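Local structure of endoglucanase (Humicola insolens, 1DYS) at residues A[3-7]-A[304-308]. The protein hydrolyses internal beta-1,4-glucosidic linkages in cellulose as a family 6 endoglucanase, and probably contributes to the recycling of plant biomass. Residues are numbered along the deposited sequence; the frame is centred on the assembly and turned at random.
Sequences GNPFS and DAIVW
N4 and D304 bring a type I beta turn, N4 to S7, against strand 303-307, their CA atoms 5.9 Å apart. The turn belongs to the N-terminal loop before strand 10-11, and the strand is paired with 262-266 in the parallel sheet of the family 6 catalytic domain, a distorted alpha/beta barrel; P5 and F6 also touch strand 175-180, and F6 strand 262-266, consistent with a loop that plugs the barrel interior. N4 closes an Asx turn: its OD1 accepts the N-H of F6, OD1 to N 2.8 Å, nearly straight, although the donor stands above the carbonyl plane. From the same amide ND2 donates to the backbone O of D304 at 3.0 Å, on a lone pair but bent (131° at the hydrogen), so both ends of the amide are used and its rotation is set. With CG anti to the backbone N (chi1 160°), this amide lies stacked on the carboxylate of D304, the two planes 9° apart. That carboxylate is itself held by a salt bridge to R214 and by hydrogen bonds to Y178 and Q262, while P5 CD lies against its OD2. Further along the strand, A305 sets its methyl over one face of the F6 ring, CB 4.2 Å from the centroid. The side chains of V307 and F6 cross at about a right angle, V307 CG1 coming obliquely to 4.1 Å from F6 CE2.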
ATOM      1  N   GLY A   3     -32.178 -20.609   0.159  1.00 38.26           N
ATOM      2  CA  GLY A   3     -32.657 -19.316   0.652  1.00 37.85           C
ATOM      3  C   GLY A   3     -31.589 -18.229   0.435  1.00 30.25           C
ATOM      4  O   GLY A   3     -30.393 -18.501   0.339  1.00 29.98           O
ATOM      5  N   ASN A   4     -32.089 -17.013   0.307  1.00 26.24           N
ATOM      6  CA  ASN A   4     -31.184 -15.852   0.150  1.00 20.56           C
ATOM      7  C   ASN A   4     -30.717 -15.575   1.559  1.00 18.81           C
ATOM      8  O   ASN A   4     -31.452 -15.381   2.529  1.00 18.03           O
ATOM      9  CB  ASN A   4     -31.967 -14.726  -0.491  1.00 25.75           C
ATOM     10  CG  ASN A   4     -31.410 -13.326  -0.317  1.00 25.58           C
ATOM     11  OD1 ASN A   4     -30.293 -13.179   0.178  1.00 18.12           O
ATOM     12  ND2 ASN A   4     -32.185 -12.319  -0.709  1.00 25.83           N
ATOM     13  N   PRO A   5     -29.409 -15.558   1.770  1.00 18.82           N
ATOM     14  CA  PRO A   5     -28.856 -15.356   3.103  1.00 21.77           C
ATOM     15  C   PRO A   5     -29.100 -13.989   3.707  1.00 19.14           C
ATOM     16  O   PRO A   5     -28.896 -13.769   4.910  1.00 20.12           O
ATOM     17  CB  PRO A   5     -27.355 -15.665   2.995  1.00 22.32           C
ATOM     18  CG  PRO A   5     -27.106 -15.694   1.522  1.00 27.04           C
ATOM     19  CD  PRO A   5     -28.401 -15.834   0.755  1.00 23.52           C
ATOM     20  N   PHE A   6     -29.480 -12.994   2.900  1.00 20.14           N
ATOM     21  CA  PHE A   6     -29.687 -11.639   3.378  1.00 18.69           C
ATOM     22  C   PHE A   6     -31.150 -11.425   3.819  1.00 21.14           C
ATOM     23  O   PHE A   6     -31.454 -10.413   4.412  1.00 19.59           O
ATOM     24  CB  PHE A   6     -29.335 -10.618   2.299  1.00 17.61           C
ATOM     25  CG  PHE A   6     -27.854 -10.525   2.023  1.00 12.55           C
ATOM     26  CD1 PHE A   6     -27.235 -11.365   1.097  1.00 17.74           C
ATOM     27  CD2 PHE A   6     -27.092  -9.604   2.710  1.00 19.19           C
ATOM     28  CE1 PHE A   6     -25.880 -11.274   0.835  1.00 19.08           C
ATOM     29  CE2 PHE A   6     -25.728  -9.527   2.505  1.00 13.64           C
ATOM     30  CZ  PHE A   6     -25.146 -10.356   1.560  1.00 17.40           C
ATOM     31  N   SER A   7     -32.016 -12.332   3.397  1.00 24.32           N
ATOM     32  CA  SER A   7     -33.438 -12.278   3.745  1.00 25.88           C
ATOM     33  C   SER A   7     -33.675 -12.086   5.232  1.00 20.85           C
ATOM     34  O   SER A   7     -33.263 -12.850   6.115  1.00 24.54           O
ATOM     35  CB  SER A   7     -34.113 -13.592   3.310  1.00 26.78           C
ATOM     36  OG  SER A   7     -35.448 -13.358   2.886  1.00 41.47           O
ATOM     37  N   ASP A 304     -29.634 -11.456  -5.062  1.00 19.18           N
ATOM     38  CA  ASP A 304     -29.917 -11.572  -3.663  1.00 15.86           C
ATOM     39  C   ASP A 304     -30.021 -10.226  -2.920  1.00 17.85           C
ATOM     40  O   ASP A 304     -30.840 -10.008  -2.029  1.00 20.58           O
ATOM     41  CB  ASP A 304     -28.861 -12.381  -2.885  1.00 19.27           C
ATOM     42  CG  ASP A 304     -28.962 -13.880  -3.061  1.00 22.98           C
ATOM     43  OD1 ASP A 304     -30.019 -14.397  -3.472  1.00 22.43           O
ATOM     44  OD2 ASP A 304     -27.965 -14.586  -2.775  1.00 18.86           O
ATOM     45  N   ALA A 305     -29.112  -9.297  -3.208  1.00 17.98           N
ATOM     46  CA  ALA A 305     -29.147  -8.038  -2.474  1.00 17.71           C
ATOM     47  C   ALA A 305     -28.304  -6.963  -3.142  1.00 19.11           C
ATOM     48  O   ALA A 305     -27.364  -7.257  -3.893  1.00 17.63           O
ATOM     49  CB  ALA A 305     -28.644  -8.242  -1.039  1.00 18.77           C
ATOM     50  N   ILE A 306     -28.706  -5.730  -2.896  1.00 18.04           N
ATOM     51  CA  ILE A 306     -27.857  -4.581  -3.228  1.00 15.41           C
ATOM     52  C   ILE A 306     -27.095  -4.337  -1.933  1.00 13.99           C
ATOM     53  O   ILE A 306     -27.692  -4.404  -0.857  1.00 17.21           O
ATOM     54  CB  ILE A 306     -28.624  -3.306  -3.667  1.00 17.17           C
ATOM     55  CG1 ILE A 306     -29.170  -3.593  -5.067  1.00 18.89           C
ATOM     56  CG2 ILE A 306     -27.700  -2.085  -3.610  1.00 15.71           C
ATOM     57  CD1 ILE A 306     -30.295  -2.737  -5.588  1.00 24.44           C
ATOM     58  N   VAL A 307     -25.763  -4.264  -1.980  1.00 14.07           N
ATOM     59  CA  VAL A 307     -24.929  -4.019  -0.819  1.00 16.02           C
ATOM     60  C   VAL A 307     -23.967  -2.860  -1.081  1.00 14.25           C
ATOM     61  O   VAL A 307     -23.929  -2.280  -2.194  1.00 12.07           O
ATOM     62  CB  VAL A 307     -24.090  -5.292  -0.453  1.00 10.04           C
ATOM     63  CG1 VAL A 307     -25.019  -6.425  -0.022  1.00 18.88           C
ATOM     64  CG2 VAL A 307     -23.246  -5.670  -1.673  1.00 15.95           C
ATOM     65  N   TRP A 308     -23.255  -2.384  -0.065  1.00 14.38           N
ATOM     66  CA  TRP A 308     -22.105  -1.492  -0.228  1.00 13.45           C
ATOM     67  C   TRP A 308     -20.849  -2.305   0.163  1.00 12.10           C
ATOM     68  O   TRP A 308     -20.763  -2.871   1.270  1.00 15.65           O
ATOM     69  CB  TRP A 308     -22.119  -0.220   0.594  1.00 13.60           C
ATOM     70  CG  TRP A 308     -23.118   0.824   0.244  1.00 13.39           C
ATOM     71  CD1 TRP A 308     -24.156   0.715  -0.615  1.00 15.59           C
ATOM     72  CD2 TRP A 308     -23.119   2.161   0.751  1.00 10.36           C
ATOM     73  NE1 TRP A 308     -24.834   1.931  -0.694  1.00 15.23           N
ATOM     74  CE2 TRP A 308     -24.221   2.811   0.143  1.00 12.08           C
ATOM     75  CE3 TRP A 308     -22.307   2.865   1.657  1.00 12.71           C
ATOM     76  CZ2 TRP A 308     -24.513   4.143   0.473  1.00 14.21           C
ATOM     77  CZ3 TRP A 308     -22.605   4.171   1.967  1.00 14.85           C
ATOM     78  CH2 TRP A 308     -23.694   4.803   1.345  1.00 16.00           C
TER